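Local coordinates for protein methylornithine synthase PylB (Methanosarcina barkeri, PDB 3T7V) that catalyses the radical-based isomerisation of L-lysine to (3R)-3-methyl-D-ornithine in pyrrolysine biosynthesis, using S-adenosylmethionine and a [4Fe-4S] cluster, at residues T172-L177 against I216-L221; V212-E217 against S254-L259; L166-E171 against D188-A193; R42-A47 against I261-R266. All blocks are in the same frame, centred on the assembly; numbering follows the deposited sequence.

Contact 1. Residues T172-L177 against I216-L221; sequences TYDTEL and IESTIL
Asp174 meets Ser218 through a hydroxyl-to-carboxylate hydrogen bond, in which Ser218 OG donates over 2.9 Å to the anti lone pair of Asp174 OD2. The carboxylate works in two directions: as N-cap of helix 175-181, its OD1 accepts weak bonds from Glu176 N (3.2 Å) and Leu177 N, while OD2 faces helix 216-228. CG lies anti to the backbone N (chi1 174°), which turns the group to both tasks. On the buried side a water donates to Ser218 OG at 2.8 Å and also binds Thr172 OG1, which closes an ST turn by accepting from Asp174 N. The outer side is looser: exposed Leu221 lays CD1 against Asp174 CA at 4.1 Å, and Tyr173 touches Leu221 O through CB while its hydroxyl reaches Asp206. Were Asp174 replaced by alanine, Ser218 OG would probably lose its acceptor and the first turn of helix 175-181 its side-chain cap. One carboxylate joins two helix starts, and the end it caps would probably favour its negative charge.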
loop_
_atom_site.group_PDB
_atom_site.type_symbol
_atom_site.label_atom_id
_atom_site.label_comp_id
_atom_site.label_asym_id
_atom_site.label_seq_id
_atom_site.Cartn_x
_atom_site.Cartn_y
_atom_site.Cartn_z
ATOM N N THR A 172 9.461 5.684 6.510
ATOM C CA THR A 172 9.705 6.002 7.931
ATOM C C THR A 172 9.708 7.524 8.061
ATOM O O THR A 172 10.234 8.230 7.187
ATOM C CB THR A 172 11.057 5.413 8.386
ATOM O OG1 THR A 172 11.294 5.776 9.726
ATOM C CG2 THR A 172 12.231 5.890 7.533
ATOM N N TYR A 173 9.289 8.018 9.208
ATOM C CA TYR A 173 9.524 9.412 9.573
ATOM C C TYR A 173 10.704 9.630 10.532
ATOM O O TYR A 173 10.934 10.768 10.998
ATOM C CB TYR A 173 8.258 10.038 10.225
ATOM C CG TYR A 173 7.204 10.302 9.179
ATOM C CD1 TYR A 173 6.405 9.268 8.665
ATOM C CD2 TYR A 173 7.036 11.575 8.696
ATOM C CE1 TYR A 173 5.470 9.521 7.611
ATOM C CE2 TYR A 173 6.090 11.850 7.684
ATOM C CZ TYR A 173 5.333 10.829 7.171
ATOM O OH TYR A 173 4.450 11.108 6.155
ATOM N N ASP A 174 11.457 8.558 10.783
ATOM C CA ASP A 174 12.687 8.673 11.560
ATOM C C ASP A 174 13.774 9.074 10.576
ATOM O O ASP A 174 14.122 8.313 9.669
ATOM C CB ASP A 174 12.939 7.255 12.118
ATOM C CG ASP A 174 14.227 7.108 12.841
ATOM O OD1 ASP A 174 15.092 7.995 12.780
ATOM O OD2 ASP A 174 14.309 6.006 13.551
ATOM N N THR A 175 14.278 10.308 10.688
ATOM C CA THR A 175 15.182 10.837 9.682
ATOM C C THR A 175 16.492 10.068 9.541
ATOM O O THR A 175 16.966 9.832 8.355
ATOM C CB THR A 175 15.351 12.355 9.875
ATOM O OG1 THR A 175 15.617 12.617 11.256
ATOM C CG2 THR A 175 14.023 12.973 9.560
ATOM N N GLU A 176 16.931 9.525 10.691
ATOM C CA GLU A 176 18.170 8.730 10.744
ATOM C C GLU A 176 17.986 7.451 9.908
ATOM O O GLU A 176 18.897 6.946 9.240
ATOM C CB GLU A 176 18.490 8.329 12.206
ATOM C CG GLU A 176 18.386 9.419 13.264
ATOM C CD GLU A 176 19.588 10.338 13.263
ATOM O OE1 GLU A 176 20.267 10.440 14.316
ATOM O OE2 GLU A 176 19.847 10.956 12.206
ATOM N N LEU A 177 16.778 6.879 9.942
ATOM C CA LEU A 177 16.557 5.699 9.144
ATOM C C LEU A 177 16.203 6.003 7.690
ATOM O O LEU A 177 16.641 5.282 6.775
ATOM C CB LEU A 177 15.463 4.911 9.836
ATOM C CG LEU A 177 15.055 3.614 9.201
ATOM C CD1 LEU A 177 16.223 2.583 9.015
ATOM C CD2 LEU A 177 13.873 2.959 9.964
ATOM N N ILE A 216 10.551 0.285 18.606
ATOM C CA ILE A 216 9.251 0.873 19.004
ATOM C C ILE A 216 9.281 2.367 18.854
ATOM O O ILE A 216 8.300 2.916 18.335
ATOM C CB ILE A 216 8.870 0.439 20.432
ATOM C CG1 ILE A 216 8.491 -1.007 20.431
ATOM C CG2 ILE A 216 7.797 1.329 21.069
ATOM C CD1 ILE A 216 8.313 -1.628 21.822
ATOM N N GLU A 217 10.333 3.037 19.327
ATOM C CA GLU A 217 10.327 4.533 19.270
ATOM C C GLU A 217 10.276 5.022 17.803
ATOM O O GLU A 217 9.593 6.016 17.522
ATOM C CB GLU A 217 11.522 5.080 20.064
ATOM C CG GLU A 217 11.249 4.866 21.568
ATOM C CD GLU A 217 12.310 5.562 22.426
ATOM O OE1 GLU A 217 13.535 5.590 21.987
ATOM O OE2 GLU A 217 11.871 6.065 23.487
ATOM N N SER A 218 11.040 4.365 16.934
ATOM C CA SER A 218 11.057 4.777 15.497
ATOM C C SER A 218 9.668 4.585 14.910
ATOM O O SER A 218 9.185 5.462 14.156
ATOM C CB SER A 218 12.039 3.819 14.807
ATOM O OG SER A 218 12.150 4.060 13.448
ATOM N N THR A 219 9.004 3.502 15.271
ATOM C CA THR A 219 7.667 3.217 14.779
ATOM C C THR A 219 6.681 4.266 15.276
ATOM O O THR A 219 5.795 4.680 14.499
ATOM C CB THR A 219 7.268 1.805 15.221
ATOM O OG1 THR A 219 8.249 0.881 14.690
ATOM C CG2 THR A 219 5.859 1.461 14.690
ATOM N N ILE A 220 6.758 4.651 16.560
ATOM C CA ILE A 220 5.864 5.734 17.037
ATOM C C ILE A 220 6.078 7.024 16.278
ATOM O O ILE A 220 5.096 7.681 15.917
ATOM C CB ILE A 220 6.060 5.904 18.553
ATOM C CG1 ILE A 220 5.597 4.605 19.187
ATOM C CG2 ILE A 220 5.264 7.093 19.038
ATOM C CD1 ILE A 220 5.812 4.639 20.706
ATOM N N LEU A 221 7.359 7.395 16.020
ATOM C CA LEU A 221 7.671 8.613 15.257
ATOM C C LEU A 221 6.995 8.488 13.878
ATOM O O LEU A 221 6.372 9.436 13.406
ATOM C CB LEU A 221 9.167 8.762 15.026
ATOM C CG LEU A 221 10.169 9.234 16.083
ATOM C CD1 LEU A 221 11.582 9.335 15.462
ATOM C CD2 LEU A 221 9.666 10.619 16.498
HETATM O O HOH W 1 10.159 3.967 11.441
#

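Contact 2. Residues V212-E217 against S254-L259; sequences VGNDIE and SNLSEL
Leu256, at the centre of an inverse gamma turn just before helix 258-268, packs on the loop that leads into helix 216-228. Both branches of the leucine fork do the touching. CD1 is pressed on the backbone, 3.3 Å from Asn214 O and 3.4 Å from Asp215 C, whereas CD2 meets Ile216 CG1 at 3.8 Å, the two side chains crossing at about a right angle. Ser254, on the more exposed margin, brings OG to 3.9 Å from Asn214 O.

The loop that receives Leu256 is made firm by Asn214. Its CG sits between the backbone N and the carbonyl carbon (chi1 54°), a setting that carries the amide back along its own loop, where OD1 accepts from Val212 N over 3.1 Å in a nearly straight bond (169°). The other end, ND2, is bonded to Thr219 OG1 and Thr210 OG1 and lies 4.2 Å from Leu256 CD1. A leucine in place of Asn214 would probably leave Val212 N and the two threonine hydroxyls without this partner, and the loop freer to shift beneath Leu256.

Each segment then enters its helix through a capping side chain, Asp215 for Ser218 N and Ser257 for Lys260 N. The two segments end the loops from strand 203-210 to helix 216-228 and from strand 233-238 to helix 258-268, neighbouring beta-alpha loops of a TIM-barrel fold.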
loop_
_atom_site.group_PDB
_atom_site.type_symbol
_atom_site.label_atom_id
_atom_site.label_comp_id
_atom_site.label_asym_id
_atom_site.label_seq_id
_atom_site.Cartn_x
_atom_site.Cartn_y
_atom_site.Cartn_z
ATOM N N VAL A 212 12.653 -3.364 9.390
ATOM C CA VAL A 212 13.746 -2.799 8.607
ATOM C C VAL A 212 14.690 -2.054 9.554
ATOM O O VAL A 212 15.423 -1.157 9.134
ATOM C CB VAL A 212 13.157 -1.901 7.435
ATOM C CG1 VAL A 212 12.592 -0.594 8.047
ATOM C CG2 VAL A 212 14.086 -1.830 6.192
ATOM N N GLY A 213 14.643 -2.396 10.843
ATOM C CA GLY A 213 15.556 -1.838 11.858
ATOM C C GLY A 213 14.858 -0.750 12.663
ATOM O O GLY A 213 15.516 -0.058 13.464
ATOM N N ASN A 214 13.560 -0.549 12.412
ATOM C CA ASN A 214 12.763 0.341 13.262
ATOM C C ASN A 214 12.433 -0.324 14.587
ATOM O O ASN A 214 11.916 -1.435 14.650
ATOM C CB ASN A 214 11.436 0.676 12.533
ATOM C CG ASN A 214 10.658 -0.564 12.100
ATOM O OD1 ASN A 214 11.221 -1.440 11.392
ATOM N ND2 ASN A 214 9.386 -0.687 12.508
ATOM N N ASP A 215 12.787 0.334 15.656
ATOM C CA ASP A 215 12.341 -0.118 16.987
ATOM C C ASP A 215 11.005 0.484 17.380
ATOM O O ASP A 215 10.383 1.212 16.572
ATOM C CB ASP A 215 13.481 0.157 18.054
ATOM C CG ASP A 215 13.720 1.679 18.373
ATOM O OD1 ASP A 215 13.216 2.628 17.669
ATOM O OD2 ASP A 215 14.445 1.989 19.413
ATOM N N ILE A 216 10.551 0.285 18.606
ATOM C CA ILE A 216 9.251 0.873 19.004
ATOM C C ILE A 216 9.281 2.367 18.854
ATOM O O ILE A 216 8.300 2.916 18.335
ATOM C CB ILE A 216 8.870 0.439 20.432
ATOM C CG1 ILE A 216 8.491 -1.007 20.431
ATOM C CG2 ILE A 216 7.797 1.329 21.069
ATOM C CD1 ILE A 216 8.313 -1.628 21.822
ATOM N N GLU A 217 10.333 3.037 19.327
ATOM C CA GLU A 217 10.327 4.533 19.270
ATOM C C GLU A 217 10.276 5.022 17.803
ATOM O O GLU A 217 9.593 6.016 17.522
ATOM C CB GLU A 217 11.522 5.080 20.064
ATOM C CG GLU A 217 11.249 4.866 21.568
ATOM C CD GLU A 217 12.310 5.562 22.426
ATOM O OE1 GLU A 217 13.535 5.590 21.987
ATOM O OE2 GLU A 217 11.871 6.065 23.487
ATOM N N SER A 254 13.216 -7.931 15.964
ATOM C CA SER A 254 12.062 -7.217 16.584
ATOM C C SER A 254 10.768 -7.986 16.638
ATOM O O SER A 254 10.525 -8.891 15.831
ATOM C CB SER A 254 11.791 -5.888 15.863
ATOM O OG SER A 254 12.447 -4.818 16.551
ATOM N N ASN A 255 9.909 -7.569 17.572
ATOM C CA ASN A 255 8.544 -8.091 17.738
ATOM C C ASN A 255 7.511 -7.214 16.985
ATOM O O ASN A 255 6.255 -7.362 17.200
ATOM C CB ASN A 255 8.204 -8.144 19.264
ATOM C CG ASN A 255 7.464 -9.411 19.663
ATOM O OD1 ASN A 255 7.408 -10.388 18.902
ATOM N ND2 ASN A 255 6.895 -9.411 20.876
ATOM N N LEU A 256 7.999 -6.300 16.123
ATOM C CA LEU A 256 7.111 -5.287 15.525
ATOM C C LEU A 256 6.510 -5.750 14.210
ATOM O O LEU A 256 6.869 -5.310 13.054
ATOM C CB LEU A 256 7.719 -3.924 15.374
ATOM C CG LEU A 256 8.155 -3.257 16.630
ATOM C CD1 LEU A 256 9.226 -2.242 16.364
ATOM C CD2 LEU A 256 6.954 -2.545 17.258
ATOM N N SER A 257 5.513 -6.584 14.403
ATOM C CA SER A 257 4.984 -7.289 13.292
ATOM C C SER A 257 4.020 -6.364 12.568
ATOM O O SER A 257 3.392 -5.498 13.177
ATOM C CB SER A 257 4.307 -8.549 13.752
ATOM O OG SER A 257 3.064 -8.195 14.286
ATOM N N GLU A 258 3.881 -6.615 11.290
ATOM C CA GLU A 258 2.903 -5.910 10.493
ATOM C C GLU A 258 1.463 -6.072 11.092
ATOM O O GLU A 258 0.700 -5.136 11.064
ATOM C CB GLU A 258 3.020 -6.445 9.089
ATOM C CG GLU A 258 2.065 -5.784 8.102
ATOM C CD GLU A 258 2.100 -6.438 6.751
ATOM O OE1 GLU A 258 3.158 -7.110 6.422
ATOM O OE2 GLU A 258 1.093 -6.283 5.996
ATOM N N LEU A 259 1.086 -7.260 11.607
ATOM C CA LEU A 259 -0.272 -7.390 12.111
ATOM C C LEU A 259 -0.570 -6.501 13.292
ATOM O O LEU A 259 -1.619 -5.887 13.388
ATOM C CB LEU A 259 -0.575 -8.848 12.486
ATOM C CG LEU A 259 -0.233 -9.912 11.427
ATOM C CD1 LEU A 259 -0.613 -11.258 12.084
ATOM C CD2 LEU A 259 -1.089 -9.627 10.203
#

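Contact 3. Residues L166-E171 against D188-A193; sequences LALYQE and DGRVNA. With SAM (S-adenosylmethionine), chain C; MD0 (5-amino-D-isoleucine), chain D.
The chain leaving strand 163-167 comes closest to helix 187-200 at Gln170 and Arg190, whose CA atoms lie 6.8 Å apart. From there Arg190 reaches back across the loop, and its guanidinium edge holds Tyr169 O: NE donates over 2.9 Å from above the carbonyl plane, and NH2 adds a weak bond of 3.1 Å. NH2 also donates to the S-adenosylmethionine carboxylate atom OXT (2.9 Å, 164°), so the bent side chain, turned at chi3 (79°), ties protein backbone to cofactor. Leu168 CD1 covers one face of the group 3.2 Å above its plane, toward the rim, and CD2 packs on Ala193 CB.

In this radical SAM barrel the carboxyl-terminal ends of the strands form the active-site rim. Leu168 points toward the helix and Tyr169 away from it; the Tyr169 OH accepts from MD0 NE at 2.8 Å, with Glu205 as a further partner. Beyond them Glu171 OE1 accepts from O2' and OE2 from O3' of the ribose; Arg182 is salt-bridged to the same carboxylate and also binds S-adenosylmethionine. Gln170 OE1 rests on Arg190 CB at 3.4 Å while bonding Arg194, and its NE2 is bonded to Phe187 O.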
loop_
_atom_site.group_PDB
_atom_site.type_symbol
_atom_site.label_atom_id
_atom_site.label_comp_id
_atom_site.label_asym_id
_atom_site.label_seq_id
_atom_site.Cartn_x
_atom_site.Cartn_y
_atom_site.Cartn_z
ATOM N N LEU A 166 -3.036 9.162 -5.004
ATOM C CA LEU A 166 -1.559 9.117 -5.126
ATOM C C LEU A 166 -1.008 8.280 -3.989
ATOM O O LEU A 166 -1.258 8.593 -2.814
ATOM C CB LEU A 166 -0.972 10.526 -5.026
ATOM C CG LEU A 166 0.590 10.538 -4.981
ATOM C CD1 LEU A 166 1.138 10.048 -6.295
ATOM C CD2 LEU A 166 1.003 11.951 -4.680
ATOM N N ALA A 167 -0.277 7.229 -4.326
ATOM C CA ALA A 167 0.382 6.428 -3.263
ATOM C C ALA A 167 1.864 6.758 -3.302
ATOM O O ALA A 167 2.535 6.501 -4.304
ATOM C CB ALA A 167 0.133 4.926 -3.541
ATOM N N LEU A 168 2.344 7.348 -2.240
ATOM C CA LEU A 168 3.760 7.797 -2.203
ATOM C C LEU A 168 4.217 7.646 -0.758
ATOM O O LEU A 168 3.972 8.527 0.085
ATOM C CB LEU A 168 3.814 9.313 -2.673
ATOM C CG LEU A 168 5.256 9.793 -2.940
ATOM C CD1 LEU A 168 5.833 9.154 -4.214
ATOM C CD2 LEU A 168 5.238 11.351 -3.038
ATOM N N TYR A 169 4.775 6.468 -0.461
ATOM C CA TYR A 169 4.972 6.148 0.957
ATOM C C TYR A 169 6.259 6.733 1.479
ATOM O O TYR A 169 7.265 6.781 0.808
ATOM C CB TYR A 169 5.043 4.582 1.155
ATOM C CG TYR A 169 3.886 3.835 0.476
ATOM C CD1 TYR A 169 2.630 4.438 0.343
ATOM C CD2 TYR A 169 4.071 2.587 -0.027
ATOM C CE1 TYR A 169 1.588 3.773 -0.336
ATOM C CE2 TYR A 169 3.079 1.918 -0.697
ATOM C CZ TYR A 169 1.850 2.525 -0.873
ATOM O OH TYR A 169 0.847 1.846 -1.561
ATOM N N GLN A 170 6.184 7.219 2.713
ATOM C CA GLN A 170 7.393 7.806 3.334
ATOM C C GLN A 170 8.390 6.739 3.838
ATOM O O GLN A 170 9.593 7.044 3.994
ATOM C CB GLN A 170 7.003 8.654 4.529
ATOM C CG GLN A 170 8.080 9.708 4.863
ATOM C CD GLN A 170 8.219 10.818 3.856
ATOM O OE1 GLN A 170 7.313 11.087 3.090
ATOM N NE2 GLN A 170 9.351 11.533 3.907
ATOM N N GLU A 171 7.885 5.505 4.103
ATOM C CA GLU A 171 8.710 4.354 4.650
ATOM C C GLU A 171 8.992 4.507 6.146
ATOM O O GLU A 171 8.762 3.594 6.947
ATOM C CB GLU A 171 10.047 4.078 3.969
ATOM C CG GLU A 171 10.083 4.139 2.473
ATOM C CD GLU A 171 9.022 3.325 1.833
ATOM O OE1 GLU A 171 8.375 2.377 2.407
ATOM O OE2 GLU A 171 8.750 3.637 0.671
ATOM N N ASP A 188 11.490 15.845 2.711
ATOM C CA ASP A 188 10.348 16.748 2.587
ATOM C C ASP A 188 9.770 16.700 1.178
ATOM O O ASP A 188 8.594 17.055 0.979
ATOM C CB ASP A 188 10.765 18.171 2.965
ATOM C CG ASP A 188 10.964 18.346 4.462
ATOM O OD1 ASP A 188 10.463 17.509 5.260
ATOM O OD2 ASP A 188 11.619 19.353 4.848
ATOM N N GLY A 189 10.554 16.270 0.192
ATOM C CA GLY A 189 10.044 16.222 -1.204
ATOM C C GLY A 189 8.775 15.367 -1.248
ATOM O O GLY A 189 7.832 15.671 -1.970
ATOM N N ARG A 190 8.824 14.188 -0.574
ATOM C CA ARG A 190 7.667 13.271 -0.659
ATOM C C ARG A 190 6.502 13.858 0.123
ATOM O O ARG A 190 5.342 13.716 -0.297
ATOM C CB ARG A 190 7.952 11.816 -0.176
ATOM C CG ARG A 190 8.988 11.132 -1.058
ATOM C CD ARG A 190 9.436 9.780 -0.586
ATOM N NE ARG A 190 8.488 8.710 -0.902
ATOM C CZ ARG A 190 8.440 8.058 -2.078
ATOM N NH1 ARG A 190 9.182 8.482 -3.155
ATOM N NH2 ARG A 190 7.650 6.965 -2.235
ATOM N N VAL A 191 6.792 14.440 1.298
ATOM C CA VAL A 191 5.758 15.093 2.076
ATOM C C VAL A 191 5.084 16.189 1.248
ATOM O O VAL A 191 3.792 16.270 1.201
ATOM C CB VAL A 191 6.393 15.688 3.322
ATOM C CG1 VAL A 191 5.361 16.529 4.060
ATOM C CG2 VAL A 191 6.918 14.571 4.263
ATOM N N ASN A 192 5.873 17.015 0.565
ATOM C CA ASN A 192 5.349 18.132 -0.183
ATOM C C ASN A 192 4.536 17.689 -1.402
ATOM O O ASN A 192 3.541 18.359 -1.792
ATOM C CB ASN A 192 6.525 19.069 -0.581
ATOM C CG ASN A 192 7.059 19.841 0.611
ATOM O OD1 ASN A 192 6.435 19.933 1.631
ATOM N ND2 ASN A 192 8.274 20.323 0.493
ATOM N N ALA A 193 4.960 16.574 -2.045
ATOM C CA ALA A 193 4.210 16.097 -3.177
ATOM C C ALA A 193 2.822 15.580 -2.736
ATOM O O ALA A 193 1.831 15.825 -3.451
ATOM C CB ALA A 193 5.016 14.967 -3.871
HETATM N N SAM C . 8.814 3.656 -7.263
HETATM C CA SAM C . 7.749 4.261 -6.612
HETATM C C SAM C . 7.990 4.580 -5.192
HETATM O O SAM C . 9.053 4.222 -4.645
HETATM O OXT SAM C . 7.128 5.328 -4.612
HETATM C CB SAM C . 6.745 3.389 -6.322
HETATM C CG SAM C . 6.999 2.017 -5.845
HETATM S SD SAM C . 6.110 1.640 -4.274
HETATM C CE SAM C . 5.005 0.362 -4.810
HETATM C "C5'" SAM C . 7.338 0.685 -3.410
HETATM C "C4'" SAM C . 7.172 0.717 -2.082
HETATM O "O4'" SAM C . 7.042 -0.840 -2.129
HETATM C "C3'" SAM C . 8.146 1.238 -1.345
HETATM O "O3'" SAM C . 7.364 2.394 -1.011
HETATM C "C2'" SAM C . 7.933 0.210 -0.225
HETATM O "O2'" SAM C . 7.038 0.673 0.839
HETATM C "C1'" SAM C . 7.460 -1.140 -0.792
HETATM N N9 SAM C . 8.641 -2.064 -0.959
HETATM C C8 SAM C . 9.686 -2.010 -1.840
HETATM N N7 SAM C . 10.520 -3.008 -1.586
HETATM C C5 SAM C . 10.002 -3.727 -0.534
HETATM C C6 SAM C . 10.484 -4.822 0.200
HETATM N N6 SAM C . 11.645 -5.420 -0.074
HETATM N N1 SAM C . 9.710 -5.329 1.172
HETATM C C2 SAM C . 8.519 -4.752 1.509
HETATM N N3 SAM C . 8.078 -3.625 0.899
HETATM C C4 SAM C . 8.827 -3.140 -0.141
HETATM C C MD0 D . 0.825 -3.595 -2.777
HETATM N N MD0 D . 2.363 -4.658 -4.326
HETATM O O MD0 D . -0.270 -3.010 -2.646
HETATM C CA MD0 D . 1.574 -3.459 -4.063
HETATM C CB MD0 D . 2.501 -2.206 -4.023
HETATM C CD MD0 D . 2.292 0.346 -4.393
HETATM N NE MD0 D . 1.352 1.457 -4.321
HETATM C CG MD0 D . 1.599 -0.939 -3.947
HETATM C CG2 MD0 D . 3.510 -2.200 -2.846
HETATM O OXT MD0 D . 1.329 -4.293 -1.888
#

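Contact 4. Residues R42-A47 against I261-R266; sequences RLYSAA and IISVLR
Ser263 OG, beside Tyr44 of the neighbouring helix, bonds outside this pair of segments: to Ala292 O and, weakly, to Leu259 O one turn back. Toward helix 37-55 the same oxygen makes no hydrogen bond; its nearest neighbour there is Tyr44 CD1, 3.3 Å away at the ring edge. With OG anti to the carbonyl carbon (chi1 -61°) the hydroxyl is swung to this edge; CB, whose direction the backbone sets, faces Leu43 and Ala47.

The helix segments run roughly alongside, 38° apart in direction with axes 8.8 Å from each other, and small Ala47 and Ser263 are consistent with this approach. Ala47 CB sits 3.7 Å from both CA and CB of Ser263, and Leu43, one turn before Ala47 on its helix, brings CG to 3.6 Å from Ser263 CB. Farther along, Arg266 CG comes to 3.4 Å from Ala47 O. Bends at chi2 and chi3 then carry its guanidinium off to the backbone oxygens of Pro270, Arg272 and Gly293.

Ile261 and Leu265 turn instead to Val236 of strand 233-238. Helix 258-268 is therefore a middle layer, backing the parallel sheet of the TIM barrel and carrying helix 37-55, which precedes the first strand, on its outside.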
loop_
_atom_site.group_PDB
_atom_site.type_symbol
_atom_site.label_atom_id
_atom_site.label_comp_id
_atom_site.label_asym_id
_atom_site.label_seq_id
_atom_site.Cartn_x
_atom_site.Cartn_y
_atom_site.Cartn_z
ATOM N N ARG A 42 -6.416 -9.960 21.761
ATOM C CA ARG A 42 -7.279 -8.898 22.260
ATOM C C ARG A 42 -7.072 -7.619 21.429
ATOM O O ARG A 42 -8.029 -6.858 21.161
ATOM C CB ARG A 42 -7.149 -8.666 23.789
ATOM C CG ARG A 42 -6.010 -7.854 24.290
ATOM C CD ARG A 42 -6.488 -6.927 25.406
ATOM N NE ARG A 42 -5.415 -6.038 25.861
ATOM C CZ ARG A 42 -4.873 -5.062 25.137
ATOM N NH1 ARG A 42 -5.283 -4.821 23.902
ATOM N NH2 ARG A 42 -3.903 -4.331 25.655
ATOM N N LEU A 43 -5.854 -7.403 20.972
ATOM C CA LEU A 43 -5.548 -6.223 20.102
ATOM C C LEU A 43 -6.246 -6.401 18.728
ATOM O O LEU A 43 -6.918 -5.439 18.272
ATOM C CB LEU A 43 -4.025 -6.104 19.939
ATOM C CG LEU A 43 -3.583 -5.071 18.917
ATOM C CD1 LEU A 43 -4.133 -3.658 19.236
ATOM C CD2 LEU A 43 -2.072 -5.106 18.681
ATOM N N TYR A 44 -6.118 -7.573 18.114
ATOM C CA TYR A 44 -6.811 -7.809 16.827
ATOM C C TYR A 44 -8.324 -7.670 16.952
ATOM O O TYR A 44 -8.945 -7.061 16.156
ATOM C CB TYR A 44 -6.496 -9.184 16.243
ATOM C CG TYR A 44 -5.007 -9.512 16.139
ATOM C CD1 TYR A 44 -4.033 -8.486 15.906
ATOM C CD2 TYR A 44 -4.548 -10.831 16.180
ATOM C CE1 TYR A 44 -2.682 -8.802 15.811
ATOM C CE2 TYR A 44 -3.224 -11.124 16.057
ATOM C CZ TYR A 44 -2.301 -10.119 15.874
ATOM O OH TYR A 44 -0.989 -10.499 15.824
ATOM N N SER A 45 -8.894 -8.230 18.037
ATOM C CA SER A 45 -10.326 -8.129 18.277
ATOM C C SER A 45 -10.769 -6.678 18.426
ATOM O O SER A 45 -11.809 -6.292 17.887
ATOM C CB SER A 45 -10.684 -8.897 19.586
ATOM O OG SER A 45 -12.076 -8.792 19.783
ATOM N N ALA A 46 -9.997 -5.850 19.148
ATOM C CA ALA A 46 -10.361 -4.447 19.271
ATOM C C ALA A 46 -10.389 -3.749 17.901
ATOM O O ALA A 46 -11.274 -2.936 17.579
ATOM C CB ALA A 46 -9.391 -3.713 20.249
ATOM N N ALA A 47 -9.323 -3.990 17.138
ATOM C CA ALA A 47 -9.291 -3.374 15.796
ATOM C C ALA A 47 -10.431 -3.897 14.905
ATOM O O ALA A 47 -10.984 -3.116 14.121
ATOM C CB ALA A 47 -7.926 -3.662 15.165
ATOM N N ILE A 261 0.912 -3.681 13.889
ATOM C CA ILE A 261 0.862 -2.299 13.492
ATOM C C ILE A 261 -0.411 -2.001 12.711
ATOM O O ILE A 261 -0.957 -0.917 12.802
ATOM C CB ILE A 261 2.102 -1.909 12.671
ATOM C CG1 ILE A 261 3.353 -1.978 13.625
ATOM C CG2 ILE A 261 2.031 -0.495 12.040
ATOM C CD1 ILE A 261 4.606 -1.974 12.817
ATOM N N ILE A 262 -0.912 -2.980 11.929
ATOM C CA ILE A 262 -2.257 -2.811 11.268
ATOM C C ILE A 262 -3.339 -2.506 12.308
ATOM O O ILE A 262 -4.163 -1.616 12.125
ATOM C CB ILE A 262 -2.636 -4.002 10.386
ATOM C CG1 ILE A 262 -1.793 -4.023 9.128
ATOM C CG2 ILE A 262 -4.122 -3.951 10.052
ATOM C CD1 ILE A 262 -1.949 -5.320 8.361
ATOM N N SER A 263 -3.296 -3.306 13.407
ATOM C CA SER A 263 -4.322 -3.056 14.443
ATOM C C SER A 263 -4.142 -1.686 15.072
ATOM O O SER A 263 -5.115 -0.983 15.281
ATOM C CB SER A 263 -4.243 -4.100 15.526
ATOM O OG SER A 263 -4.482 -5.388 14.991
ATOM N N VAL A 264 -2.897 -1.277 15.328
ATOM C CA VAL A 264 -2.681 0.048 15.899
ATOM C C VAL A 264 -3.130 1.126 14.903
ATOM O O VAL A 264 -3.759 2.131 15.284
ATOM C CB VAL A 264 -1.174 0.209 16.257
ATOM C CG1 VAL A 264 -0.898 1.652 16.606
ATOM C CG2 VAL A 264 -0.879 -0.677 17.489
ATOM N N LEU A 265 -2.862 0.928 13.590
ATOM C CA LEU A 265 -3.330 1.922 12.600
ATOM C C LEU A 265 -4.844 2.016 12.611
ATOM O O LEU A 265 -5.401 3.098 12.392
ATOM C CB LEU A 265 -2.908 1.479 11.149
ATOM C CG LEU A 265 -1.404 1.781 10.885
ATOM C CD1 LEU A 265 -1.012 1.107 9.525
ATOM C CD2 LEU A 265 -1.083 3.254 10.828
ATOM N N ARG A 266 -5.500 0.869 12.752
ATOM C CA ARG A 266 -7.001 0.920 12.779
ATOM C C ARG A 266 -7.493 1.682 14.016
ATOM O O ARG A 266 -8.514 2.406 13.935
ATOM C CB ARG A 266 -7.568 -0.479 12.750
ATOM C CG ARG A 266 -9.100 -0.608 12.878
ATOM C CD ARG A 266 -9.824 0.224 11.827
ATOM N NE ARG A 266 -9.613 -0.347 10.505
ATOM C CZ ARG A 266 -9.801 0.325 9.361
ATOM N NH1 ARG A 266 -10.194 1.575 9.338
ATOM N NH2 ARG A 266 -9.466 -0.258 8.201
#

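Contact 4 spans the others along the chain, opening at 42-47 and closing at 261-266. Between these, contacts 3 and 1 alternate, their first segments running on from one another at 166-177, and the first segment of contact 2 overlaps the second of contact 1 at Ile216 and Glu217. Contacts 1 and 2 share helix 216-228 and lie about 10 Å apart between centres, touching through Thr219; contacts 2 and 4 share helix 258-268, about 15 Å between centres. Contacts 3 and 4, about 25 Å between centres, do not touch. The series runs from the cofactor and substrate pocket at contact 3, through loops and helix starts, to the barrel's outer helical layer.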